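Galactose mutarotase related enzyme (Lactobacillus acidophilus, PDB 3DCD) is of unestablished function but probably binds carbohydrate and may act as a sugar isomerase. Local coordinates at residues 207-212 with 229-234; 142-147 with 252-257. One frame throughout, in Å; residues are numbered along the deposited sequence.

Interaction 1 (207-212 with 229-234); sequences YELRGN and VWTRDA
Leu209 lays its hydrocarbon chain across Thr231, the two side chains crossing at about a right angle. The methyl CD1 of Leu209 lies 3.6 Å from OG1 of Thr231. That hydroxyl makes a weak hydrogen bond to the backbone O of Asn214, so the leucine brings hydrocarbon beside a polar atom already partnered. The root of the same leucine lies against Ala234, with Leu209 CB 3.3 Å from Ala234 O. Placing CG anti to the carbonyl carbon (chi1 -62°) lets CD1 reach Thr231 while CB stays beside that carbonyl. A branched aliphatic chain suits the place, since Leu209 also packs on Met163.

The loop after strand 205-208, in one sheet of the sandwich, here meets a type II' turn, Thr231 to Ala234, beside strand 226-232 of the other; Ala234 N to Thr231 O at 2.9 Å closes the turn. Arg232 O, in the middle of the turn, receives a CA-H...O contact from Asn212 CA at 3.2 Å, with 146° at the hydrogen. Gly211 precedes that asparagine with a positive phi of 72°, a conformation that favours glycine. The CB of Arg232 points away from residues 207-212, and its NH2 bonds Ser288 OG.

Two waters provide the hydrogen bonding between the segments. Water 1 donates to both Gly211 O (2.7 Å) and Ala234 O (2.9 Å), two acceptors that could not bond each other. Water 2 lies in the plane of the Trp230 ring, at its edge; it accepts from Arg232 N at 3.1 Å and donates to Asn212 O at 3.2 Å.

The chemistry is thus graded, from leucine and threonine at the buried end to solvated backbone at the exposed one, where one water satisfies two carbonyls and another links an N-H to a carbonyl.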
loop_
_atom_site.group_PDB
_atom_site.type_symbol
_atom_site.label_atom_id
_atom_site.label_comp_id
_atom_site.label_asym_id
_atom_site.label_seq_id
_atom_site.Cartn_x
_atom_site.Cartn_y
_atom_site.Cartn_z
ATOM N N TYR A 207 2.044 -1.999 12.215
ATOM C CA TYR A 207 1.811 -3.227 12.978
ATOM C C TYR A 207 2.526 -4.421 12.366
ATOM O O TYR A 207 2.507 -4.621 11.152
ATOM C CB TYR A 207 0.307 -3.503 13.149
ATOM C CG TYR A 207 -0.428 -2.356 13.821
ATOM C CD1 TYR A 207 -0.294 -2.121 15.187
ATOM C CD2 TYR A 207 -1.226 -1.480 13.069
ATOM C CE1 TYR A 207 -0.955 -1.058 15.795
ATOM C CE2 TYR A 207 -1.885 -0.413 13.666
ATOM C CZ TYR A 207 -1.762 -0.224 15.028
ATOM O OH TYR A 207 -2.418 0.831 15.614
ATOM N N GLU A 208 3.197 -5.178 13.231
ATOM C CA GLU A 208 3.836 -6.419 12.855
ATOM C C GLU A 208 2.740 -7.461 12.702
ATOM O O GLU A 208 1.959 -7.675 13.629
ATOM C CB GLU A 208 4.835 -6.834 13.945
ATOM C CG GLU A 208 6.086 -5.920 13.983
ATOM C CD GLU A 208 7.133 -6.361 14.996
ATOM O OE1 GLU A 208 6.875 -7.322 15.770
ATOM O OE2 GLU A 208 8.215 -5.736 15.017
ATOM N N LEU A 209 2.688 -8.085 11.524
ATOM C CA LEU A 209 1.699 -9.114 11.216
ATOM C C LEU A 209 2.325 -10.504 11.229
ATOM O O LEU A 209 3.526 -10.653 10.982
ATOM C CB LEU A 209 1.074 -8.852 9.847
ATOM C CG LEU A 209 0.317 -7.528 9.715
ATOM C CD1 LEU A 209 -0.253 -7.356 8.322
ATOM C CD2 LEU A 209 -0.810 -7.471 10.735
ATOM N N ARG A 210 1.498 -11.500 11.534
ATOM C CA ARG A 210 1.919 -12.884 11.580
ATOM C C ARG A 210 0.875 -13.714 10.834
ATOM O O ARG A 210 -0.324 -13.384 10.882
ATOM C CB ARG A 210 2.004 -13.331 13.046
ATOM C CG ARG A 210 3.034 -12.560 13.888
ATOM C CD ARG A 210 2.995 -13.001 15.361
ATOM N NE ARG A 210 3.232 -14.444 15.483
ATOM C CZ ARG A 210 4.418 -15.031 15.384
ATOM N NH1 ARG A 210 5.518 -14.305 15.200
ATOM N NH2 ARG A 210 4.498 -16.351 15.492
ATOM N N GLY A 211 1.318 -14.789 10.172
ATOM C CA GLY A 211 0.427 -15.698 9.444
ATOM C C GLY A 211 -0.126 -15.075 8.169
ATOM O O GLY A 211 0.340 -14.016 7.734
ATOM N N ASN A 212 -1.139 -15.701 7.576
ATOM C CA ASN A 212 -1.703 -15.171 6.323
ATOM C C ASN A 212 -3.201 -14.918 6.310
ATOM O O ASN A 212 -3.833 -14.836 5.244
ATOM C CB ASN A 212 -1.286 -16.030 5.121
ATOM C CG ASN A 212 -1.430 -17.518 5.380
ATOM O OD1 ASN A 212 -0.539 -18.305 5.025
ATOM N ND2 ASN A 212 -2.543 -17.916 6.008
ATOM N N VAL A 229 -9.460 -5.139 3.795
ATOM C CA VAL A 229 -8.179 -5.386 3.150
ATOM C C VAL A 229 -7.582 -6.676 3.717
ATOM O O VAL A 229 -7.264 -6.748 4.906
ATOM C CB VAL A 229 -7.177 -4.211 3.349
ATOM C CG1 VAL A 229 -5.868 -4.502 2.651
ATOM C CG2 VAL A 229 -7.766 -2.899 2.785
ATOM N N TRP A 230 -7.450 -7.679 2.855
ATOM C CA TRP A 230 -6.841 -8.952 3.237
ATOM C C TRP A 230 -5.359 -8.848 2.848
ATOM O O TRP A 230 -5.021 -8.681 1.661
ATOM C CB TRP A 230 -7.519 -10.095 2.482
ATOM C CG TRP A 230 -9.024 -10.107 2.650
ATOM C CD1 TRP A 230 -9.924 -9.175 2.168
ATOM C CD2 TRP A 230 -9.804 -11.094 3.327
ATOM N NE1 TRP A 230 -11.204 -9.518 2.528
ATOM C CE2 TRP A 230 -11.166 -10.695 3.229
ATOM C CE3 TRP A 230 -9.493 -12.278 4.005
ATOM C CZ2 TRP A 230 -12.210 -11.440 3.790
ATOM C CZ3 TRP A 230 -10.536 -13.024 4.569
ATOM C CH2 TRP A 230 -11.880 -12.604 4.452
ATOM N N THR A 231 -4.474 -8.935 3.841
ATOM C CA THR A 231 -3.050 -8.622 3.623
ATOM C C THR A 231 -2.224 -9.860 3.310
ATOM O O THR A 231 -0.994 -9.778 3.190
ATOM C CB THR A 231 -2.446 -7.914 4.844
ATOM O OG1 THR A 231 -2.657 -8.732 6.002
ATOM C CG2 THR A 231 -3.119 -6.525 5.072
ATOM N N ARG A 232 -2.901 -11.006 3.186
ATOM C CA ARG A 232 -2.240 -12.273 2.871
ATOM C C ARG A 232 -1.007 -12.446 3.776
ATOM O O ARG A 232 -1.128 -12.357 5.005
ATOM C CB ARG A 232 -1.903 -12.323 1.376
ATOM C CG ARG A 232 -3.149 -12.142 0.477
ATOM C CD ARG A 232 -2.829 -12.415 -0.999
ATOM N NE ARG A 232 -3.819 -11.815 -1.895
ATOM C CZ ARG A 232 -3.578 -11.514 -3.167
ATOM N NH1 ARG A 232 -2.390 -11.762 -3.701
ATOM N NH2 ARG A 232 -4.519 -10.974 -3.914
ATOM N N ASP A 233 0.169 -12.658 3.194
ATOM C CA ASP A 233 1.358 -12.916 3.999
ATOM C C ASP A 233 2.214 -11.681 4.289
ATOM O O ASP A 233 3.398 -11.813 4.641
ATOM C CB ASP A 233 2.211 -14.019 3.361
ATOM C CG ASP A 233 2.728 -13.658 1.959
ATOM O OD1 ASP A 233 2.393 -12.583 1.382
ATOM O OD2 ASP A 233 3.494 -14.482 1.423
ATOM N N ALA A 234 1.654 -10.478 4.132
ATOM C CA ALA A 234 2.448 -9.269 4.444
ATOM C C ALA A 234 2.945 -9.355 5.886
ATOM O O ALA A 234 2.154 -9.659 6.784
ATOM C CB ALA A 234 1.612 -7.995 4.250
HETATM O O HOH W 1 2.164 -12.102 8.305
HETATM O O HOH W 2 -5.519 -12.321 4.128
#

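Interaction 2 (142-147 with 252-257); sequences GHPGFN and IEPWWG
Residues 142-147 and 252-257 run antiparallel, with Gly142 and Pro254, and Pro144 and Ile252, as hydrogen-bonded pairs on either side of the non-hydrogen-bonded pair His143 and Glu253. Gly142 N donates to Pro254 O at 2.9 Å, approaching almost head-on to the carbonyl (C=O...N 165°), whereas Ile252 N to Pro144 O is weak at 3.4 Å. Each proline lacks the N-H that would return a bond; Pro144 CD instead sits 3.3 Å from Ile252 O.

On one side of the strands the Glu253 carboxylate stacks on the His143 imidazole, planes 21° apart, with CD over the ring centre. The imidazole swings out anti to the backbone N (chi1 -162°), alongside the extended glutamate, whose CG makes a CH-pi contact with the same face. Glu253 OE1 also accepts a weak bond from Trp255 NE1 at 3.1 Å. With an alanine here instead of His143, the carboxylate would probably lose the flat surface beneath it and be freer to turn away from Trp255.

On the sandwich-core side, the rim of Phe146 meets Ile252, CE1 to CB 4.1 Å; both pack on Val229, where bulky apolar groups suit the interior.

Strand pairing here is only half bonded: the buried carbonyls of Gly142 and Ile252 have no partner, and side-chain stacking supplements the pairing.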
loop_
_atom_site.group_PDB
_atom_site.type_symbol
_atom_site.label_atom_id
_atom_site.label_comp_id
_atom_site.label_asym_id
_atom_site.label_seq_id
_atom_site.Cartn_x
_atom_site.Cartn_y
_atom_site.Cartn_z
ATOM N N GLY A 142 1.724 -1.943 -0.972
ATOM C CA GLY A 142 0.585 -1.159 -1.465
ATOM C C GLY A 142 0.314 0.013 -0.528
ATOM O O GLY A 142 0.822 0.052 0.605
ATOM N N HIS A 143 -0.480 0.974 -0.996
ATOM C CA HIS A 143 -0.702 2.232 -0.256
ATOM C C HIS A 143 -2.075 2.836 -0.650
ATOM O O HIS A 143 -2.181 4.046 -0.840
ATOM C CB HIS A 143 0.471 3.178 -0.608
ATOM C CG HIS A 143 0.693 4.329 0.337
ATOM N ND1 HIS A 143 -0.293 5.234 0.666
ATOM C CD2 HIS A 143 1.827 4.784 0.928
ATOM C CE1 HIS A 143 0.207 6.157 1.473
ATOM N NE2 HIS A 143 1.499 5.921 1.628
ATOM N N PRO A 144 -3.141 2.002 -0.755
ATOM C CA PRO A 144 -4.419 2.580 -1.194
ATOM C C PRO A 144 -4.980 3.599 -0.185
ATOM O O PRO A 144 -4.957 3.324 1.013
ATOM C CB PRO A 144 -5.352 1.365 -1.256
ATOM C CG PRO A 144 -4.717 0.334 -0.372
ATOM C CD PRO A 144 -3.250 0.548 -0.503
ATOM N N GLY A 145 -5.454 4.759 -0.665
ATOM C CA GLY A 145 -6.193 5.696 0.191
ATOM C C GLY A 145 -7.691 5.544 -0.028
ATOM O O GLY A 145 -8.149 5.587 -1.173
ATOM N N PHE A 146 -8.440 5.348 1.067
ATOM C CA PHE A 146 -9.901 5.157 1.024
ATOM C C PHE A 146 -10.640 6.331 1.617
ATOM O O PHE A 146 -10.347 6.728 2.751
ATOM C CB PHE A 146 -10.302 3.917 1.821
ATOM C CG PHE A 146 -9.595 2.674 1.390
ATOM C CD1 PHE A 146 -8.709 2.045 2.251
ATOM C CD2 PHE A 146 -9.786 2.161 0.108
ATOM C CE1 PHE A 146 -8.024 0.879 1.844
ATOM C CE2 PHE A 146 -9.117 1.004 -0.314
ATOM C CZ PHE A 146 -8.238 0.359 0.568
ATOM N N ASN A 147 -11.616 6.862 0.872
ATOM C CA ASN A 147 -12.521 7.900 1.393
ATOM C C ASN A 147 -13.269 7.452 2.640
ATOM O O ASN A 147 -13.653 6.292 2.747
ATOM C CB ASN A 147 -13.595 8.265 0.350
ATOM C CG ASN A 147 -13.042 9.002 -0.847
ATOM O OD1 ASN A 147 -13.552 8.853 -1.955
ATOM N ND2 ASN A 147 -12.043 9.834 -0.632
ATOM N N ILE A 252 -4.556 2.099 4.154
ATOM C CA ILE A 252 -4.234 0.794 4.773
ATOM C C ILE A 252 -3.216 0.187 3.830
ATOM O O ILE A 252 -3.528 -0.099 2.672
ATOM C CB ILE A 252 -5.493 -0.094 4.909
ATOM C CG1 ILE A 252 -6.530 0.614 5.798
ATOM C CG2 ILE A 252 -5.118 -1.494 5.462
ATOM C CD1 ILE A 252 -7.892 -0.078 5.873
ATOM N N GLU A 253 -1.980 0.050 4.309
ATOM C CA GLU A 253 -0.831 -0.226 3.448
ATOM C C GLU A 253 -0.157 -1.585 3.764
ATOM O O GLU A 253 0.671 -1.658 4.673
ATOM C CB GLU A 253 0.216 0.883 3.604
ATOM C CG GLU A 253 -0.327 2.329 3.646
ATOM C CD GLU A 253 0.754 3.347 4.026
ATOM O OE1 GLU A 253 1.958 3.114 3.738
ATOM O OE2 GLU A 253 0.395 4.405 4.581
ATOM N N PRO A 254 -0.479 -2.643 2.999
ATOM C CA PRO A 254 0.219 -3.927 3.224
ATOM C C PRO A 254 1.640 -3.835 2.676
ATOM O O PRO A 254 1.842 -3.395 1.547
ATOM C CB PRO A 254 -0.630 -4.939 2.415
ATOM C CG PRO A 254 -1.935 -4.197 2.083
ATOM C CD PRO A 254 -1.472 -2.756 1.926
ATOM N N TRP A 255 2.616 -4.231 3.488
ATOM C CA TRP A 255 4.019 -4.017 3.198
ATOM C C TRP A 255 4.803 -5.317 3.283
ATOM O O TRP A 255 4.691 -6.046 4.279
ATOM C CB TRP A 255 4.651 -3.082 4.241
ATOM C CG TRP A 255 4.236 -1.628 4.245
ATOM C CD1 TRP A 255 3.607 -0.913 3.250
ATOM C CD2 TRP A 255 4.495 -0.707 5.305
ATOM N NE1 TRP A 255 3.441 0.421 3.657
ATOM C CE2 TRP A 255 3.975 0.556 4.916
ATOM C CE3 TRP A 255 5.126 -0.833 6.562
ATOM C CZ2 TRP A 255 4.055 1.684 5.743
ATOM C CZ3 TRP A 255 5.206 0.297 7.384
ATOM C CH2 TRP A 255 4.678 1.539 6.964
ATOM N N TRP A 256 5.623 -5.554 2.261
ATOM C CA TRP A 256 6.644 -6.592 2.233
ATOM C C TRP A 256 8.009 -5.861 2.194
ATOM O O TRP A 256 8.790 -5.998 1.257
ATOM C CB TRP A 256 6.455 -7.469 0.992
ATOM C CG TRP A 256 5.212 -8.312 1.067
ATOM C CD1 TRP A 256 5.126 -9.610 1.494
ATOM C CD2 TRP A 256 3.868 -7.905 0.738
ATOM N NE1 TRP A 256 3.814 -10.043 1.453
ATOM C CE2 TRP A 256 3.021 -9.011 0.996
ATOM C CE3 TRP A 256 3.298 -6.704 0.260
ATOM C CZ2 TRP A 256 1.622 -8.962 0.779
ATOM C CZ3 TRP A 256 1.919 -6.653 0.048
ATOM C CH2 TRP A 256 1.093 -7.771 0.313
ATOM N N GLY A 257 8.243 -5.034 3.213
ATOM C CA GLY A 257 9.400 -4.143 3.246
ATOM C C GLY A 257 9.087 -3.097 4.288
ATOM O O GLY A 257 7.944 -2.979 4.697
#

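Interaction 2 is core, wholly buried close to the centre of the chain, while interaction 1 is partly buried and runs out to the surface. Interaction 2 joins neighbouring strands of one sheet, 136-147 and 249-256; interaction 1 brings the end of strand 205-208, of that same sheet, against the 231-234 turn beside strand 226-232 of the other sheet of the sandwich. Water mediates the outer contact, whereas direct backbone bonds and stacked side chains make the inner one. They meet where Trp256 NE1 probably hydrogen-bonds Asp233 OD1 at 2.9 Å, with Ala234 packed against that tryptophan, so the turn of interaction 1 is tied to the strand end of interaction 2.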